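Stringent starvation protein B (Caulobacter vibrioides, PDB 2QAS) probably acts as a dimeric adaptor that delivers ssrA-tagged proteins to the ClpX unfoldase for degradation. Local coordinates at residues 20-32 with 113-126. Numbering follows the deposited sequence.
Sequences AQDALRGVVKAAL and FYDPSVQFALQFSA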
loop_
_atom_site.group_PDB
_atom_site.type_symbol
_atom_site.label_atom_id
_atom_site.label_comp_id
_atom_site.label_asym_id
_atom_site.label_seq_id
_atom_site.Cartn_x
_atom_site.Cartn_y
_atom_site.Cartn_z
ATOM N N ALA A 20 -4.263 1.264 5.527
ATOM C CA ALA A 20 -3.694 2.219 4.586
ATOM C C ALA A 20 -2.240 2.516 4.968
ATOM O O ALA A 20 -1.404 2.784 4.106
ATOM C CB ALA A 20 -4.512 3.506 4.588
ATOM N N GLN A 21 -1.958 2.463 6.267
ATOM C CA GLN A 21 -0.622 2.718 6.795
ATOM C C GLN A 21 0.326 1.599 6.359
ATOM O O GLN A 21 1.420 1.859 5.875
ATOM C CB GLN A 21 -0.674 2.780 8.323
ATOM C CG GLN A 21 0.306 3.752 8.958
ATOM C CD GLN A 21 -0.140 5.202 8.816
ATOM O OE1 GLN A 21 -0.364 5.696 7.704
ATOM N NE2 GLN A 21 -0.264 5.895 9.951
ATOM N N ASP A 22 -0.098 0.353 6.536
ATOM C CA ASP A 22 0.715 -0.789 6.139
ATOM C C ASP A 22 0.924 -0.769 4.642
ATOM O O ASP A 22 2.035 -0.967 4.155
ATOM C CB ASP A 22 0.033 -2.099 6.512
ATOM C CG ASP A 22 -0.237 -2.204 7.985
ATOM O OD1 ASP A 22 0.708 -1.962 8.773
ATOM O OD2 ASP A 22 -1.390 -2.523 8.355
ATOM N N ALA A 23 -0.162 -0.551 3.914
ATOM C CA ALA A 23 -0.091 -0.501 2.468
ATOM C C ALA A 23 1.006 0.472 2.054
ATOM O O ALA A 23 1.794 0.185 1.160
ATOM C CB ALA A 23 -1.436 -0.056 1.889
ATOM N N LEU A 24 1.065 1.617 2.722
ATOM C CA LEU A 24 2.051 2.624 2.378
ATOM C C LEU A 24 3.496 2.299 2.773
ATOM O O LEU A 24 4.437 2.826 2.171
ATOM C CB LEU A 24 1.621 3.977 2.944
ATOM C CG LEU A 24 0.419 4.544 2.188
ATOM C CD1 LEU A 24 -0.057 5.826 2.843
ATOM C CD2 LEU A 24 0.812 4.791 0.733
ATOM N N ARG A 25 3.686 1.441 3.771
ATOM C CA ARG A 25 5.041 1.063 4.151
ATOM C C ARG A 25 5.656 0.383 2.935
ATOM O O ARG A 25 6.875 0.410 2.738
ATOM C CB ARG A 25 5.032 0.099 5.341
ATOM C CG ARG A 25 4.635 0.752 6.660
ATOM C CD ARG A 25 4.709 -0.234 7.815
ATOM N NE ARG A 25 4.359 0.394 9.090
ATOM C CZ ARG A 25 5.109 1.298 9.716
ATOM N NH1 ARG A 25 6.263 1.687 9.187
ATOM N NH2 ARG A 25 4.705 1.820 10.870
ATOM N N GLY A 26 4.789 -0.203 2.113
ATOM C CA GLY A 26 5.223 -0.890 0.911
ATOM C C GLY A 26 5.887 0.008 -0.114
ATOM O O GLY A 26 6.601 -0.481 -0.992
ATOM N N VAL A 27 5.648 1.314 -0.028
ATOM C CA VAL A 27 6.271 2.252 -0.964
ATOM C C VAL A 27 7.754 2.359 -0.606
ATOM O O VAL A 27 8.614 2.506 -1.477
ATOM C CB VAL A 27 5.631 3.660 -0.888
ATOM C CG1 VAL A 27 6.422 4.642 -1.744
ATOM C CG2 VAL A 27 4.196 3.606 -1.373
ATOM N N VAL A 28 8.046 2.282 0.687
ATOM C CA VAL A 28 9.424 2.349 1.149
ATOM C C VAL A 28 10.163 1.141 0.595
ATOM O O VAL A 28 11.252 1.260 0.040
ATOM C CB VAL A 28 9.490 2.331 2.684
ATOM C CG1 VAL A 28 10.934 2.314 3.142
ATOM C CG2 VAL A 28 8.753 3.558 3.243
ATOM N N LYS A 29 9.555 -0.027 0.735
ATOM C CA LYS A 29 10.154 -1.252 0.234
ATOM C C LYS A 29 10.384 -1.201 -1.267
ATOM O O LYS A 29 11.415 -1.652 -1.767
ATOM C CB LYS A 29 9.253 -2.425 0.565
ATOM C CG LYS A 29 9.597 -3.695 -0.152
ATOM C CD LYS A 29 8.695 -4.778 0.375
ATOM C CE LYS A 29 8.840 -6.061 -0.399
ATOM N NZ LYS A 29 7.765 -6.991 0.039
ATOM N N ALA A 30 9.425 -0.653 -1.997
ATOM C CA ALA A 30 9.576 -0.571 -3.442
ATOM C C ALA A 30 10.658 0.441 -3.821
ATOM O O ALA A 30 11.381 0.239 -4.794
ATOM C CB ALA A 30 8.257 -0.208 -4.088
ATOM N N ALA A 31 10.770 1.523 -3.051
ATOM C CA ALA A 31 11.784 2.546 -3.296
ATOM C C ALA A 31 13.179 1.975 -3.001
ATOM O O ALA A 31 14.145 2.258 -3.719
ATOM C CB ALA A 31 11.519 3.764 -2.418
ATOM N N LEU A 32 13.285 1.170 -1.946
ATOM C CA LEU A 32 14.563 0.559 -1.600
ATOM C C LEU A 32 14.998 -0.489 -2.626
ATOM O O LEU A 32 16.173 -0.818 -2.705
ATOM C CB LEU A 32 14.508 -0.069 -0.200
ATOM C CG LEU A 32 14.443 0.953 0.945
ATOM C CD1 LEU A 32 14.293 0.263 2.276
ATOM C CD2 LEU A 32 15.700 1.792 0.940
ATOM N N PHE A 113 9.523 8.586 6.065
ATOM C CA PHE A 113 10.179 8.418 4.776
ATOM C C PHE A 113 10.193 9.770 4.085
ATOM O O PHE A 113 9.170 10.448 4.052
ATOM C CB PHE A 113 9.413 7.431 3.902
ATOM C CG PHE A 113 10.089 7.142 2.596
ATOM C CD1 PHE A 113 11.211 6.313 2.549
ATOM C CD2 PHE A 113 9.627 7.722 1.414
ATOM C CE1 PHE A 113 11.869 6.067 1.341
ATOM C CE2 PHE A 113 10.274 7.487 0.198
ATOM C CZ PHE A 113 11.401 6.656 0.162
ATOM N N TYR A 114 11.334 10.157 3.525
ATOM C CA TYR A 114 11.438 11.452 2.866
ATOM C C TYR A 114 12.494 11.493 1.762
ATOM O O TYR A 114 13.625 11.060 1.960
ATOM C CB TYR A 114 11.750 12.537 3.918
ATOM C CG TYR A 114 11.722 13.954 3.377
ATOM C CD1 TYR A 114 10.569 14.467 2.785
ATOM C CD2 TYR A 114 12.857 14.771 3.420
ATOM C CE1 TYR A 114 10.537 15.755 2.243
ATOM C CE2 TYR A 114 12.840 16.077 2.872
ATOM C CZ TYR A 114 11.673 16.557 2.287
ATOM O OH TYR A 114 11.621 17.824 1.741
ATOM N N ASP A 115 12.110 12.003 0.596
ATOM C CA ASP A 115 13.026 12.153 -0.530
ATOM C C ASP A 115 13.039 13.644 -0.854
ATOM O O ASP A 115 12.182 14.130 -1.582
ATOM C CB ASP A 115 12.543 11.386 -1.760
ATOM C CG ASP A 115 13.496 11.524 -2.947
ATOM O OD1 ASP A 115 14.310 12.478 -2.973
ATOM O OD2 ASP A 115 13.433 10.685 -3.871
ATOM N N PRO A 116 14.010 14.387 -0.310
ATOM C CA PRO A 116 14.176 15.834 -0.507
ATOM C C PRO A 116 14.072 16.351 -1.944
ATOM O O PRO A 116 13.656 17.484 -2.156
ATOM C CB PRO A 116 15.563 16.103 0.082
ATOM C CG PRO A 116 15.640 15.129 1.188
ATOM C CD PRO A 116 15.076 13.863 0.563
ATOM N N SER A 117 14.457 15.527 -2.917
ATOM C CA SER A 117 14.445 15.919 -4.329
ATOM C C SER A 117 13.100 16.317 -4.923
ATOM O O SER A 117 13.023 17.234 -5.757
ATOM C CB SER A 117 15.054 14.809 -5.185
ATOM O OG SER A 117 16.467 14.844 -5.102
ATOM N N VAL A 118 12.051 15.613 -4.512
ATOM C CA VAL A 118 10.703 15.879 -4.998
ATOM C C VAL A 118 9.810 16.129 -3.792
ATOM O O VAL A 118 8.590 16.095 -3.883
ATOM C CB VAL A 118 10.159 14.680 -5.820
ATOM C CG1 VAL A 118 10.953 14.534 -7.111
ATOM C CG2 VAL A 118 10.264 13.388 -5.005
ATOM N N GLN A 119 10.443 16.379 -2.654
ATOM C CA GLN A 119 9.727 16.646 -1.418
ATOM C C GLN A 119 8.595 15.674 -1.118
ATOM O O GLN A 119 7.538 16.071 -0.621
ATOM C CB GLN A 119 9.181 18.067 -1.435
ATOM C CG GLN A 119 10.254 19.139 -1.415
ATOM C CD GLN A 119 9.677 20.506 -1.710
ATOM O OE1 GLN A 119 8.809 21.002 -0.981
ATOM N NE2 GLN A 119 10.145 21.121 -2.791
ATOM N N PHE A 120 8.819 14.398 -1.412
ATOM C CA PHE A 120 7.814 13.390 -1.126
ATOM C C PHE A 120 8.086 12.829 0.264
ATOM O O PHE A 120 9.198 12.398 0.553
ATOM C CB PHE A 120 7.861 12.269 -2.167
ATOM C CG PHE A 120 6.926 11.141 -1.864
ATOM C CD1 PHE A 120 7.375 10.011 -1.188
ATOM C CD2 PHE A 120 5.573 11.238 -2.189
ATOM C CE1 PHE A 120 6.491 8.995 -0.829
ATOM C CE2 PHE A 120 4.678 10.226 -1.835
ATOM C CZ PHE A 120 5.139 9.102 -1.152
ATOM N N ALA A 121 7.074 12.822 1.124
ATOM C CA ALA A 121 7.247 12.319 2.480
ATOM C C ALA A 121 6.119 11.396 2.934
ATOM O O ALA A 121 5.014 11.468 2.424
ATOM C CB ALA A 121 7.371 13.491 3.442
ATOM N N LEU A 122 6.414 10.532 3.902
ATOM C CA LEU A 122 5.434 9.599 4.464
ATOM C C LEU A 122 5.685 9.487 5.961
ATOM O O LEU A 122 6.826 9.562 6.400
ATOM C CB LEU A 122 5.574 8.206 3.838
ATOM C CG LEU A 122 5.230 8.013 2.361
ATOM C CD1 LEU A 122 5.550 6.581 1.957
ATOM C CD2 LEU A 122 3.756 8.316 2.117
ATOM N N GLN A 123 4.623 9.312 6.740
ATOM C CA GLN A 123 4.744 9.173 8.190
ATOM C C GLN A 123 3.932 7.955 8.626
ATOM O O GLN A 123 2.755 7.853 8.306
ATOM C CB GLN A 123 4.234 10.440 8.892
ATOM C CG GLN A 123 4.956 11.732 8.465
ATOM C CD GLN A 123 4.364 13.001 9.098
ATOM O OE1 GLN A 123 4.306 13.132 10.325
ATOM N NE2 GLN A 123 3.929 13.942 8.255
ATOM N N PHE A 124 4.563 7.028 9.344
ATOM C CA PHE A 124 3.881 5.818 9.797
ATOM C C PHE A 124 3.818 5.697 11.314
ATOM O O PHE A 124 4.149 6.630 12.045
ATOM C CB PHE A 124 4.569 4.559 9.262
ATOM C CG PHE A 124 5.014 4.657 7.837
ATOM C CD1 PHE A 124 6.238 5.221 7.517
ATOM C CD2 PHE A 124 4.218 4.167 6.815
ATOM C CE1 PHE A 124 6.665 5.294 6.202
ATOM C CE2 PHE A 124 4.636 4.236 5.497
ATOM C CZ PHE A 124 5.863 4.800 5.190
ATOM N N SER A 125 3.398 4.513 11.760
ATOM C CA SER A 125 3.257 4.169 13.176
ATOM C C SER A 125 2.557 5.267 13.969
ATOM O O SER A 125 2.587 5.273 15.202
ATOM C CB SER A 125 4.628 3.873 13.797
ATOM O OG SER A 125 4.496 3.355 15.111
ATOM N N ALA A 126 1.921 6.188 13.250
ATOM C CA ALA A 126 1.209 7.300 13.867
ATOM C C ALA A 126 -0.280 7.227 13.540
ATOM O O ALA A 126 -0.708 7.658 12.465
ATOM C CB ALA A 126 1.792 8.629 13.379
#
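Phe124, just past strand 120-123, turns its side chain onto helix 20-32 and lies beside Arg25. Its CB sits over one face of the guanidinium, 3.3 Å from Arg25 CZ. CG is set beside the backbone N and anti to the carbonyl carbon (chi1 -41°), and it too lies over that face, offset toward the rim; ring and guanidinium planes are 25° apart. CD2 meets Arg25 CG at 3.4 Å and, near the ring plane, Gln21 O. CE2 reaches the helix backbone at Leu24 and Arg25 and has Leu24 CB 4.0 Å away. At the tip, Phe124 CZ lies 3.7 Å from Val28 CG2. Arg25 runs extended from CG to NE alongside the ring, in the opposite sense, and its NH1 is hydrogen-bonded to Leu110 O, which helps fix the flat group here. Farther along the helix, Val28 CG2 also packs on Phe113 CD1 (3.8 Å), and Ala31 CB touches CZ of the same ring. Leu122 CD1 comes 4.1 Å from Val27 CB. Val27 also packs on Ala23 of the second subunit, while Phe120 stacks with Tyr16 of that subunit. The contact is thus a helix laid across the face of an antiparallel beta-hairpin, at 134° to strand 120-123, in the SspB fold, where an N-terminal helix packs on a largely antiparallel beta domain and helix and hairpin both contribute to the dimer interface.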